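Local coordinates for putative restriction endonuclease domain-containing protein (Anabaena variabilis, PDB 3OT2) that is of unknown function but is probably a nuclease with a PD-(D/E)XK restriction-endonuclease-like fold, at residues Glu14-Pro19 / Arg70-Asp75; Glu26-Lys31 / Gln119-Lys124; Ser51-Val56 / Ala63-Glu68; Pro91-Glu94 / Ala99-Phe102. One frame throughout, in Å; residues are numbered along the deposited sequence.

Contact 1. Residues Glu14-Pro19 / Arg70-Asp75. With BU1 (1,4-butanediol), chain E.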
loop_
_atom_site.group_PDB
_atom_site.type_symbol
_atom_site.label_atom_id
_atom_site.label_comp_id
_atom_site.label_asym_id
_atom_site.label_seq_id
_atom_site.Cartn_x
_atom_site.Cartn_y
_atom_site.Cartn_z
ATOM N N GLU A 14 14.794 -16.590 -20.129
ATOM C CA GLU A 14 16.188 -16.144 -20.144
ATOM C C GLU A 14 16.652 -15.817 -18.717
ATOM O O GLU A 14 17.728 -16.256 -18.316
ATOM C CB GLU A 14 16.368 -14.922 -21.063
ATOM C CG GLU A 14 16.375 -15.250 -22.549
ATOM C CD GLU A 14 16.128 -14.085 -23.492
ATOM O OE1 GLU A 14 16.283 -12.916 -23.067
ATOM O OE2 GLU A 14 15.793 -14.346 -24.670
ATOM N N PHE A 15 15.822 -15.082 -17.943
ATOM C CA PHE A 15 16.124 -14.706 -16.553
ATOM C C PHE A 15 16.398 -15.936 -15.678
ATOM O O PHE A 15 17.315 -15.906 -14.859
ATOM C CB PHE A 15 14.974 -13.863 -15.932
ATOM C CG PHE A 15 15.073 -13.702 -14.425
ATOM C CD1 PHE A 15 15.890 -12.726 -13.867
ATOM C CD2 PHE A 15 14.379 -14.555 -13.566
ATOM C CE1 PHE A 15 16.013 -12.608 -12.476
ATOM C CE2 PHE A 15 14.515 -14.440 -12.174
ATOM C CZ PHE A 15 15.323 -13.462 -11.644
ATOM N N LEU A 16 15.574 -16.990 -15.820
ATOM C CA LEU A 16 15.663 -18.204 -15.014
ATOM C C LEU A 16 16.930 -19.029 -15.309
ATOM O O LEU A 16 17.291 -19.876 -14.498
ATOM C CB LEU A 16 14.400 -19.056 -15.177
ATOM C CG LEU A 16 13.105 -18.464 -14.578
ATOM C CD1 LEU A 16 11.892 -19.191 -15.094
ATOM C CD2 LEU A 16 13.115 -18.463 -13.043
ATOM N N LYS A 17 17.622 -18.757 -16.421
ATOM C CA LYS A 17 18.874 -19.444 -16.750
ATOM C C LYS A 17 20.056 -18.753 -16.054
ATOM O O LYS A 17 21.128 -19.348 -15.949
ATOM C CB LYS A 17 19.101 -19.492 -18.277
ATOM C CG LYS A 17 18.087 -20.342 -19.044
ATOM C CD LYS A 17 18.197 -20.097 -20.541
ATOM C CE LYS A 17 16.995 -20.585 -21.304
ATOM N NZ LYS A 17 17.031 -20.123 -22.717
ATOM N N LEU A 18 19.861 -17.500 -15.586
ATOM C CA LEU A 18 20.894 -16.687 -14.932
ATOM C C LEU A 18 21.260 -17.222 -13.527
ATOM O O LEU A 18 20.441 -17.915 -12.903
ATOM C CB LEU A 18 20.451 -15.212 -14.833
ATOM C CG LEU A 18 20.065 -14.495 -16.139
ATOM C CD1 LEU A 18 19.507 -13.118 -15.850
ATOM C CD2 LEU A 18 21.241 -14.390 -17.103
ATOM N N PRO A 19 22.479 -16.920 -13.007
ATOM C CA PRO A 19 22.850 -17.447 -11.679
ATOM C C PRO A 19 22.169 -16.708 -10.527
ATOM O O PRO A 19 21.801 -15.543 -10.699
ATOM C CB PRO A 19 24.368 -17.248 -11.637
ATOM C CG PRO A 19 24.622 -16.092 -12.531
ATOM C CD PRO A 19 23.589 -16.148 -13.613
ATOM N N ARG A 70 11.993 -19.037 -3.986
ATOM C CA ARG A 70 11.621 -18.461 -5.273
ATOM C C ARG A 70 10.287 -19.035 -5.755
ATOM O O ARG A 70 10.095 -20.249 -5.752
ATOM C CB ARG A 70 12.727 -18.677 -6.316
ATOM C CG ARG A 70 12.368 -18.180 -7.722
ATOM C CD ARG A 70 13.572 -18.129 -8.670
ATOM N NE ARG A 70 14.695 -17.388 -8.096
ATOM C CZ ARG A 70 14.804 -16.064 -8.110
ATOM N NH1 ARG A 70 13.879 -15.318 -8.707
ATOM N NH2 ARG A 70 15.835 -15.476 -7.528
ATOM N N CYS A 71 9.364 -18.150 -6.134
ATOM C CA CYS A 71 8.060 -18.490 -6.685
ATOM C C CYS A 71 7.945 -17.855 -8.053
ATOM O O CYS A 71 8.013 -16.628 -8.166
ATOM C CB CYS A 71 6.940 -18.047 -5.748
ATOM S SG CYS A 71 6.941 -18.921 -4.158
ATOM N N THR A 72 7.835 -18.690 -9.102
ATOM C CA THR A 72 7.767 -18.227 -10.489
ATOM C C THR A 72 6.388 -18.533 -11.062
ATOM O O THR A 72 6.044 -19.698 -11.240
ATOM C CB THR A 72 8.900 -18.855 -11.317
ATOM O OG1 THR A 72 10.139 -18.554 -10.682
ATOM C CG2 THR A 72 8.935 -18.351 -12.777
ATOM N N PHE A 73 5.614 -17.479 -11.390
ATOM C CA PHE A 73 4.263 -17.620 -11.930
ATOM C C PHE A 73 3.814 -16.291 -12.533
ATOM O O PHE A 73 4.337 -15.237 -12.166
ATOM C CB PHE A 73 3.277 -18.080 -10.820
ATOM C CG PHE A 73 3.243 -17.151 -9.627
ATOM C CD1 PHE A 73 4.129 -17.321 -8.567
ATOM C CD2 PHE A 73 2.363 -16.078 -9.587
ATOM C CE1 PHE A 73 4.117 -16.449 -7.481
ATOM C CE2 PHE A 73 2.339 -15.214 -8.488
ATOM C CZ PHE A 73 3.221 -15.400 -7.453
ATOM N N GLY A 74 2.842 -16.361 -13.436
ATOM C CA GLY A 74 2.255 -15.206 -14.113
ATOM C C GLY A 74 3.248 -14.255 -14.749
ATOM O O GLY A 74 3.065 -13.037 -14.664
ATOM N N ASP A 75 4.310 -14.814 -15.375
ATOM C CA ASP A 75 5.405 -14.119 -16.076
ATOM C C ASP A 75 6.351 -13.352 -15.106
ATOM O O ASP A 75 7.166 -12.527 -15.548
ATOM C CB ASP A 75 4.886 -13.187 -17.193
ATOM C CG ASP A 75 5.934 -12.769 -18.212
ATOM O OD1 ASP A 75 6.689 -13.652 -18.688
ATOM O OD2 ASP A 75 6.018 -11.550 -18.515
HETATM C C1 BU1 E . 17.015 -18.668 -10.879
HETATM C C2 BU1 E . 17.117 -17.233 -11.400
HETATM C C3 BU1 E . 18.170 -16.544 -10.532
HETATM C C4 BU1 E . 18.376 -15.112 -10.980
HETATM O O5 BU1 E . 16.217 -19.418 -11.787
HETATM O O6 BU1 E . 19.304 -14.529 -10.041
#
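Arg70 brings NH1 to the rim of the Phe15 ring. The nitrogen lies close to the ring plane, 3.6 Å from Phe15 CE2, and ring and guanidinium are inclined by 64°, evidence for an edge contact and not a cation-pi stack. Two torsions set this up: the ring swings out with CG opposite the backbone N of Phe15 (chi1 167°), and the arginine chain turns at chi3 (-52°). Outside the pair, Glu20 forms a salt bridge with NE, while Ser77 OG and the Ser25 carbonyl take NH1 and NH2. A leucine in place of Arg70 would probably leave Glu20 without its cationic mate and the Ser25 carbonyl without this donor. Alongside, Leu16 and Thr72 meet tip to tip, Leu16 CD1 lying 3.8 Å from Thr72 CG2; Thr72 OG1 is bonded to Ser77. A 1,4-butanediol is held by 14-19 and packs against Arg70. Its O5 donates to Leu16 O at 3.0 Å and its O6 to Pro19 O at 2.8 Å; C4 comes to 3.5 Å from Phe15 CZ, and C3 sits over one guanidinium face. The site is thus a diol pocket formed by the type I turn Phe15-Leu18, Pro19 and Arg70, just ahead of strand 71-73.

Contact 2. Residues Glu26-Lys31 / Gln119-Lys124; sequences EYIEGK and QTKVTK. With EDO (1,2-ethanediol), chain G; EDO (1,2-ethanediol), chain K.
Lys124 NZ is gripped by several groups: it makes a long salt bridge with Glu29 OE1 at 3.5 Å, donates to O1 of an ethanediol at 2.9 Å, and makes a salt bridge to Asp160 and a hydrogen bond to Thr146 OG1, both of the second subunit. The lysine chain is extended beyond CG and crosses Glu29 at about a right angle, so that its ammonium end meets the carboxylate while the ethanediol lies beside both groups. With carboxylates from both subunits beside it (Glu29, and Asp160 of the second subunit), the lysine is likely to stay protonated. Glu29 occupies the type I' turn Ile28-Lys31, which joins strands 25-28 and 31-34 into a two-residue beta hairpin. Opposite it, helix 119-131 is the crossover helix of a beta-alpha-beta unit, linking the parallel strands 108-112 and 136-141 of the central sheet; the contact therefore lays the hairpin on this helix. Deeper in, Lys121 starts with CG anti to its backbone N (chi1 175°) and turns at chi3 (78°). Its CG rests 3.8 Å from Ile28 CD1, the two chains crossing roughly at right angles. The bend carries NZ to 4.2 Å from Glu26 OE1, too far for a salt bridge, but a water closes the gap, donating to Glu26 OE1 at 2.8 Å and accepting from Lys121 NZ at 2.7 Å. Lys121 NZ also donates to Gln117 OE1, and Val79 N donates to Glu26 OE2.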
loop_
_atom_site.group_PDB
_atom_site.type_symbol
_atom_site.label_atom_id
_atom_site.label_comp_id
_atom_site.label_asym_id
_atom_site.label_seq_id
_atom_site.Cartn_x
_atom_site.Cartn_y
_atom_site.Cartn_z
ATOM N N GLU A 26 14.759 -10.600 -8.330
ATOM C CA GLU A 26 13.390 -10.822 -8.748
ATOM C C GLU A 26 13.222 -10.341 -10.168
ATOM O O GLU A 26 13.941 -9.435 -10.609
ATOM C CB GLU A 26 12.399 -10.111 -7.817
ATOM C CG GLU A 26 12.447 -10.609 -6.385
ATOM C CD GLU A 26 11.376 -10.042 -5.472
ATOM O OE1 GLU A 26 11.314 -8.804 -5.329
ATOM O OE2 GLU A 26 10.631 -10.830 -4.852
ATOM N N TYR A 27 12.308 -10.977 -10.899
ATOM C CA TYR A 27 11.952 -10.604 -12.269
ATOM C C TYR A 27 10.501 -10.124 -12.211
ATOM O O TYR A 27 9.578 -10.930 -12.033
ATOM C CB TYR A 27 12.175 -11.769 -13.245
ATOM C CG TYR A 27 11.816 -11.442 -14.678
ATOM C CD1 TYR A 27 12.747 -10.865 -15.539
ATOM C CD2 TYR A 27 10.558 -11.748 -15.187
ATOM C CE1 TYR A 27 12.426 -10.580 -16.869
ATOM C CE2 TYR A 27 10.226 -11.469 -16.510
ATOM C CZ TYR A 27 11.168 -10.897 -17.351
ATOM O OH TYR A 27 10.825 -10.601 -18.646
ATOM N N ILE A 28 10.320 -8.787 -12.252
ATOM C CA ILE A 28 9.019 -8.135 -12.092
ATOM C C ILE A 28 8.772 -7.211 -13.253
ATOM O O ILE A 28 9.566 -6.296 -13.481
ATOM C CB ILE A 28 8.945 -7.358 -10.750
ATOM C CG1 ILE A 28 9.382 -8.226 -9.542
ATOM C CG2 ILE A 28 7.531 -6.783 -10.545
ATOM C CD1 ILE A 28 9.899 -7.450 -8.378
ATOM N N GLU A 29 7.666 -7.440 -13.977
ATOM C CA GLU A 29 7.238 -6.615 -15.122
ATOM C C GLU A 29 8.376 -6.446 -16.154
ATOM O O GLU A 29 8.582 -5.356 -16.695
ATOM C CB GLU A 29 6.719 -5.245 -14.633
ATOM C CG GLU A 29 5.529 -5.364 -13.689
ATOM C CD GLU A 29 4.991 -4.079 -13.096
ATOM O OE1 GLU A 29 5.791 -3.139 -12.885
ATOM O OE2 GLU A 29 3.785 -4.044 -12.758
ATOM N N GLY A 30 9.118 -7.524 -16.388
ATOM C CA GLY A 30 10.225 -7.553 -17.339
ATOM C C GLY A 30 11.540 -6.969 -16.857
ATOM O O GLY A 30 12.506 -6.951 -17.618
ATOM N N LYS A 31 11.596 -6.495 -15.594
ATOM C CA LYS A 31 12.781 -5.871 -15.002
ATOM C C LYS A 31 13.411 -6.768 -13.943
ATOM O O LYS A 31 12.702 -7.480 -13.226
ATOM C CB LYS A 31 12.427 -4.516 -14.359
ATOM C CG LYS A 31 11.741 -3.512 -15.286
ATOM C CD LYS A 31 11.103 -2.368 -14.490
ATOM C CE LYS A 31 10.176 -1.506 -15.315
ATOM N NZ LYS A 31 8.848 -2.146 -15.541
ATOM N N GLN A 119 8.510 -0.189 -0.916
ATOM C CA GLN A 119 7.162 -0.541 -0.469
ATOM C C GLN A 119 6.202 -0.650 -1.682
ATOM O O GLN A 119 5.309 -1.491 -1.677
ATOM C CB GLN A 119 6.656 0.487 0.544
ATOM C CG GLN A 119 5.309 0.102 1.168
ATOM C CD GLN A 119 4.995 0.866 2.426
ATOM O OE1 GLN A 119 5.845 1.554 2.984
ATOM N NE2 GLN A 119 3.784 0.718 2.924
ATOM N N THR A 120 6.407 0.177 -2.733
ATOM C CA THR A 120 5.579 0.108 -3.944
ATOM C C THR A 120 5.801 -1.256 -4.617
ATOM O O THR A 120 4.829 -1.927 -4.904
ATOM C CB THR A 120 5.879 1.291 -4.845
ATOM O OG1 THR A 120 5.289 2.438 -4.235
ATOM C CG2 THR A 120 5.331 1.133 -6.272
ATOM N N LYS A 121 7.065 -1.673 -4.819
ATOM C CA LYS A 121 7.397 -2.961 -5.436
ATOM C C LYS A 121 6.767 -4.124 -4.651
ATOM O O LYS A 121 6.166 -5.014 -5.258
ATOM C CB LYS A 121 8.924 -3.142 -5.523
ATOM C CG LYS A 121 9.386 -4.495 -6.049
ATOM C CD LYS A 121 10.893 -4.695 -5.886
ATOM C CE LYS A 121 11.238 -5.055 -4.457
ATOM N NZ LYS A 121 12.709 -5.050 -4.194
ATOM N N VAL A 122 6.888 -4.098 -3.316
ATOM C CA VAL A 122 6.350 -5.130 -2.418
ATOM C C VAL A 122 4.840 -5.229 -2.553
ATOM O O VAL A 122 4.316 -6.345 -2.612
ATOM C CB VAL A 122 6.777 -4.845 -0.950
ATOM C CG1 VAL A 122 5.915 -5.620 0.024
ATOM C CG2 VAL A 122 8.231 -5.212 -0.745
ATOM N N THR A 123 4.139 -4.072 -2.587
ATOM C CA THR A 123 2.671 -4.036 -2.725
ATOM C C THR A 123 2.283 -4.647 -4.072
ATOM O O THR A 123 1.392 -5.490 -4.099
ATOM C CB THR A 123 2.136 -2.613 -2.535
ATOM O OG1 THR A 123 2.495 -2.227 -1.222
ATOM C CG2 THR A 123 0.638 -2.554 -2.643
ATOM N N LYS A 124 2.989 -4.280 -5.158
ATOM C CA LYS A 124 2.739 -4.870 -6.482
ATOM C C LYS A 124 2.931 -6.396 -6.434
ATOM O O LYS A 124 2.132 -7.124 -7.014
ATOM C CB LYS A 124 3.677 -4.289 -7.544
ATOM C CG LYS A 124 3.434 -2.841 -7.919
ATOM C CD LYS A 124 4.464 -2.465 -8.951
ATOM C CE LYS A 124 4.397 -1.020 -9.290
ATOM N NZ LYS A 124 5.321 -0.699 -10.409
HETATM C C1 EDO G . 8.600 -2.419 -9.299
HETATM O O1 EDO G . 7.811 -1.240 -9.061
HETATM C C2 EDO G . 8.151 -3.067 -10.603
HETATM O O2 EDO G . 9.141 -2.896 -11.635
HETATM C C1 EDO K . 0.656 -0.039 0.825
HETATM O O1 EDO K . 2.012 -0.410 1.056
HETATM C C2 EDO K . 0.536 0.617 -0.554
HETATM O O2 EDO K . 1.224 1.870 -0.570
HETATM O O HOH W 1 13.614 -7.229 -5.592
#

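Contact 3. Residues Ser51-Val56 / Ala63-Glu68; sequences SVINSV and ARAFLE. With EDO (1,2-ethanediol), chain I.
Helix 40-57 and edge strand 63-67 open the alpha-beta-beta-beta-alpha-beta core expected of a PD-(D/E)XK nuclease, and here the Asn54 amide clamps the backbone of Ala65. The helix and strand segments run nearly antiparallel, at 161°, with their axes approaching to 7.5 Å. Two hydrogen bonds form the clamp. Ala65 N donates to Asn54 OD1 at 2.8 Å with an almost linear N-H...O angle of 174°, while Asn54 ND2 donates to Ala65 O at 3.1 Å, a somewhat more bent bond that stays near the amide plane. Asn54 thereby pairs with both the donor and the acceptor of one strand residue, which fixes the rotation of its amide. The side chain gets there because CG stands opposite the carbonyl carbon (chi1 -84°), which carries its end nearer the strand than the course of its first bond suggests. Removing the amide by an alanine here would probably leave Ala65 N and O without this pair of mates and weaken the tie between helix and strand. Next to the clamp, the contact is apolar: Ile53 CG2 touches Ala65 CB at 3.8 Å. Ile53 continues inward to Trp108 and Ile110 of strand 108-112, and Ala65 also packs on Val50 of the helix. Backbone bonds of the flanking residues, Arg64 with Phe85 and Phe66 with Ser83, join the strand to antiparallel strand 82-86, so the asparagine engages the edge turned away from that neighbour, at the outermost strand of the six-stranded sheet within this chain.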
loop_
_atom_site.group_PDB
_atom_site.type_symbol
_atom_site.label_atom_id
_atom_site.label_comp_id
_atom_site.label_asym_id
_atom_site.label_seq_id
_atom_site.Cartn_x
_atom_site.Cartn_y
_atom_site.Cartn_z
ATOM N N SER A 51 9.228 -19.494 12.276
ATOM C CA SER A 51 9.249 -20.407 13.408
ATOM C C SER A 51 7.849 -20.549 14.028
ATOM O O SER A 51 7.363 -21.671 14.210
ATOM C CB SER A 51 10.256 -19.905 14.444
ATOM O OG SER A 51 10.232 -20.683 15.631
ATOM N N VAL A 52 7.188 -19.412 14.292
ATOM C CA VAL A 52 5.862 -19.388 14.914
ATOM C C VAL A 52 4.804 -20.021 13.957
ATOM O O VAL A 52 4.038 -20.878 14.397
ATOM C CB VAL A 52 5.505 -17.957 15.370
ATOM C CG1 VAL A 52 4.040 -17.850 15.745
ATOM C CG2 VAL A 52 6.368 -17.552 16.561
ATOM N N ILE A 53 4.797 -19.648 12.664
ATOM C CA ILE A 53 3.857 -20.247 11.711
ATOM C C ILE A 53 4.059 -21.780 11.631
ATOM O O ILE A 53 3.086 -22.537 11.752
ATOM C CB ILE A 53 3.965 -19.580 10.313
ATOM C CG1 ILE A 53 3.481 -18.102 10.381
ATOM C CG2 ILE A 53 3.160 -20.383 9.250
ATOM C CD1 ILE A 53 3.953 -17.307 9.250
ATOM N N ASN A 54 5.307 -22.234 11.457
ATOM C CA ASN A 54 5.592 -23.667 11.327
ATOM C C ASN A 54 5.238 -24.445 12.600
ATOM O O ASN A 54 4.721 -25.569 12.494
ATOM C CB ASN A 54 7.039 -23.913 10.920
ATOM C CG ASN A 54 7.250 -23.810 9.429
ATOM O OD1 ASN A 54 6.352 -24.072 8.632
ATOM N ND2 ASN A 54 8.464 -23.489 9.008
ATOM N N SER A 55 5.407 -23.827 13.794
ATOM C CA SER A 55 5.037 -24.503 15.047
ATOM C C SER A 55 3.530 -24.834 15.054
ATOM O O SER A 55 3.139 -25.845 15.612
ATOM C CB SER A 55 5.408 -23.651 16.264
ATOM O OG SER A 55 4.513 -22.559 16.395
ATOM N N VAL A 56 2.724 -24.014 14.363
ATOM C CA VAL A 56 1.267 -24.151 14.239
ATOM C C VAL A 56 0.871 -25.071 13.059
ATOM O O VAL A 56 -0.007 -25.921 13.242
ATOM C CB VAL A 56 0.591 -22.743 14.127
ATOM C CG1 VAL A 56 -0.914 -22.855 13.816
ATOM C CG2 VAL A 56 0.799 -21.941 15.408
ATOM N N ALA A 63 0.446 -27.164 6.558
ATOM C CA ALA A 63 1.171 -26.289 5.639
ATOM C C ALA A 63 2.618 -26.191 6.052
ATOM O O ALA A 63 2.988 -26.716 7.103
ATOM C CB ALA A 63 0.541 -24.887 5.637
ATOM N N ARG A 64 3.423 -25.484 5.257
ATOM C CA ARG A 64 4.836 -25.246 5.564
ATOM C C ARG A 64 5.224 -23.835 5.131
ATOM O O ARG A 64 4.901 -23.415 4.000
ATOM C CB ARG A 64 5.744 -26.296 4.903
ATOM C CG ARG A 64 7.219 -26.147 5.316
ATOM C CD ARG A 64 8.033 -27.382 5.067
ATOM N NE ARG A 64 9.445 -27.094 5.348
ATOM C CZ ARG A 64 10.431 -27.982 5.251
ATOM N NH1 ARG A 64 10.174 -29.237 4.900
ATOM N NH2 ARG A 64 11.679 -27.628 5.521
ATOM N N ALA A 65 5.896 -23.101 6.051
ATOM C CA ALA A 65 6.423 -21.766 5.814
ATOM C C ALA A 65 7.896 -21.889 5.418
ATOM O O ALA A 65 8.655 -22.592 6.083
ATOM C CB ALA A 65 6.275 -20.905 7.060
ATOM N N PHE A 66 8.283 -21.222 4.330
ATOM C CA PHE A 66 9.642 -21.246 3.788
ATOM C C PHE A 66 10.240 -19.864 3.758
ATOM O O PHE A 66 9.567 -18.905 3.387
ATOM C CB PHE A 66 9.650 -21.805 2.351
ATOM C CG PHE A 66 9.039 -23.162 2.162
ATOM C CD1 PHE A 66 9.803 -24.310 2.321
ATOM C CD2 PHE A 66 7.700 -23.295 1.805
ATOM C CE1 PHE A 66 9.234 -25.560 2.142
ATOM C CE2 PHE A 66 7.128 -24.547 1.643
ATOM C CZ PHE A 66 7.899 -25.673 1.801
ATOM N N LEU A 67 11.517 -19.775 4.119
ATOM C CA LEU A 67 12.303 -18.554 4.072
ATOM C C LEU A 67 12.874 -18.363 2.703
ATOM O O LEU A 67 13.518 -19.286 2.191
ATOM C CB LEU A 67 13.488 -18.661 5.059
ATOM C CG LEU A 67 13.251 -18.247 6.491
ATOM C CD1 LEU A 67 14.353 -18.746 7.382
ATOM C CD2 LEU A 67 13.270 -16.780 6.614
ATOM N N GLU A 68 12.721 -17.153 2.124
ATOM C CA GLU A 68 13.389 -16.782 0.876
ATOM C C GLU A 68 13.282 -17.860 -0.244
ATOM O O GLU A 68 14.286 -18.199 -0.880
ATOM C CB GLU A 68 14.876 -16.502 1.160
ATOM C CG GLU A 68 15.157 -15.435 2.209
ATOM C CD GLU A 68 14.829 -14.017 1.793
ATOM O OE1 GLU A 68 14.863 -13.742 0.576
ATOM O OE2 GLU A 68 14.568 -13.172 2.681
HETATM C C1 EDO I . 16.574 -19.013 -3.644
HETATM O O1 EDO I . 16.097 -19.727 -4.781
HETATM C C2 EDO I . 16.070 -17.588 -3.741
HETATM O O2 EDO I . 16.599 -16.865 -2.629
#

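Contact 4. Residues Pro91-Glu94 / Ala99-Phe102; sequences PREE and ANIF
Pro91 sets its CG and CD over one face of the Phe102 ring, and this is the dense part of the contact. Its CG stands 3.6 Å from the centroid of the Phe102 ring and only 3° off the ring normal, a CH-pi contact almost exactly over the centre of one face, while Pro91 CD comes to 3.4 Å from Phe102 CE2. The ring is turned to present a face to the proline by a first torsion that sets CG of Phe102 anti to its carbonyl carbon (chi1 -81°). Beside this CH-pi contact, Ala99 N donates to Pro91 O at 2.9 Å with an N-H...O angle of 177°; the bond is straight at the hydrogen, but the donor stands above the carbonyl plane and is not on a lone pair. Pro91 CB and Ala99 CB add an apolar touch at 4.0 Å.

The outer side is much looser. Glu93 OE2 is 3.8 Å from Asn100 OD1, two oxygens that form no bond, and otherwise skims Ala99 CA at 4.0 Å. Arg92 leaves the backbone away from the facing segment, and its NH1 is hydrogen-bonded to Gly96 O. The Phe102 ring also meets that of Phe85 of strand 82-86, and its backbone bonds with Thr72, so the inner end of this loop, which connects strands 82-86 and 108-112, is anchored to the body of the fold. The chemistry implies a closure made by one backbone hydrogen bond and a proline-aromatic face contact, with the charged fringe adding little attraction across it.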
loop_
_atom_site.group_PDB
_atom_site.type_symbol
_atom_site.label_atom_id
_atom_site.label_comp_id
_atom_site.label_asym_id
_atom_site.label_seq_id
_atom_site.Cartn_x
_atom_site.Cartn_y
_atom_site.Cartn_z
ATOM N N PRO A 91 4.990 -28.649 -4.230
ATOM C CA PRO A 91 5.459 -29.544 -5.310
ATOM C C PRO A 91 6.501 -30.535 -4.783
ATOM O O PRO A 91 7.404 -30.161 -4.036
ATOM C CB PRO A 91 6.042 -28.585 -6.349
ATOM C CG PRO A 91 6.413 -27.372 -5.592
ATOM C CD PRO A 91 5.423 -27.256 -4.460
ATOM N N ARG A 92 6.318 -31.810 -5.110
ATOM C CA ARG A 92 7.189 -32.885 -4.644
ATOM C C ARG A 92 7.694 -33.731 -5.782
ATOM O O ARG A 92 6.990 -33.924 -6.787
ATOM C CB ARG A 92 6.443 -33.789 -3.643
ATOM C CG ARG A 92 6.033 -33.050 -2.379
ATOM C CD ARG A 92 5.532 -33.960 -1.285
ATOM N NE ARG A 92 5.142 -33.146 -0.144
ATOM C CZ ARG A 92 5.929 -32.848 0.886
ATOM N NH1 ARG A 92 7.162 -33.334 0.957
ATOM N NH2 ARG A 92 5.484 -32.079 1.861
ATOM N N GLU A 93 8.911 -34.274 -5.605
ATOM C CA GLU A 93 9.529 -35.200 -6.538
ATOM C C GLU A 93 8.860 -36.573 -6.322
ATOM O O GLU A 93 8.169 -36.764 -5.306
ATOM C CB GLU A 93 11.070 -35.261 -6.309
ATOM C CG GLU A 93 11.765 -33.897 -6.273
ATOM C CD GLU A 93 13.242 -33.883 -5.917
ATOM O OE1 GLU A 93 13.830 -34.981 -5.787
ATOM O OE2 GLU A 93 13.818 -32.777 -5.784
ATOM N N GLU A 94 9.090 -37.541 -7.244
ATOM C CA GLU A 94 8.514 -38.881 -7.163
ATOM C C GLU A 94 8.838 -39.566 -5.823
ATOM O O GLU A 94 7.982 -40.284 -5.293
ATOM C CB GLU A 94 8.996 -39.755 -8.339
ATOM N N ALA A 99 10.312 -30.424 -4.102
ATOM C CA ALA A 99 10.927 -30.033 -5.360
ATOM C C ALA A 99 11.806 -28.796 -5.177
ATOM O O ALA A 99 11.572 -28.003 -4.258
ATOM C CB ALA A 99 9.835 -29.730 -6.379
ATOM N N ASN A 100 12.796 -28.609 -6.063
ATOM C CA ASN A 100 13.661 -27.431 -5.996
ATOM C C ASN A 100 12.979 -26.187 -6.603
ATOM O O ASN A 100 13.328 -25.066 -6.246
ATOM C CB ASN A 100 14.991 -27.698 -6.710
ATOM C CG ASN A 100 15.719 -28.930 -6.222
ATOM O OD1 ASN A 100 15.996 -29.859 -6.981
ATOM N ND2 ASN A 100 15.995 -28.992 -4.944
ATOM N N ILE A 101 12.033 -26.384 -7.524
ATOM C CA ILE A 101 11.369 -25.307 -8.268
ATOM C C ILE A 101 9.890 -25.236 -7.901
ATOM O O ILE A 101 9.210 -26.254 -7.832
ATOM C CB ILE A 101 11.580 -25.491 -9.807
ATOM C CG1 ILE A 101 13.069 -25.677 -10.198
ATOM C CG2 ILE A 101 10.895 -24.403 -10.660
ATOM C CD1 ILE A 101 14.108 -24.460 -10.041
ATOM N N PHE A 102 9.403 -24.007 -7.675
ATOM C CA PHE A 102 8.002 -23.729 -7.338
ATOM C C PHE A 102 7.445 -22.842 -8.423
ATOM O O PHE A 102 7.887 -21.705 -8.563
ATOM C CB PHE A 102 7.884 -23.075 -5.953
ATOM C CG PHE A 102 7.930 -24.005 -4.761
ATOM C CD1 PHE A 102 9.053 -24.783 -4.508
ATOM C CD2 PHE A 102 6.886 -24.033 -3.842
ATOM C CE1 PHE A 102 9.116 -25.612 -3.383
ATOM C CE2 PHE A 102 6.959 -24.842 -2.702
ATOM C CZ PHE A 102 8.067 -25.637 -2.489
#

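From the N terminus, the end of helix 12-15 and the turn there open contact 1, and hairpin strand 25-28 opens contact 2. Contact 3 then forms and closes within a short loop, between helix 40-57 and strand 63-67, nested inside the loops of both earlier contacts. Contact 1 closes at 70-75, directly after it. Contact 4 follows in series, in the connection between strands 82-86 and 108-112, still nested within contact 2, which closes last on helix 119-131. Contacts 1 and 2 therefore cross, and they touch through Phe15 and Tyr27. A probable Thr72-Phe102 backbone bond joins contacts 1 and 4, and Phe66 brushes Phe102 between contacts 3 and 4.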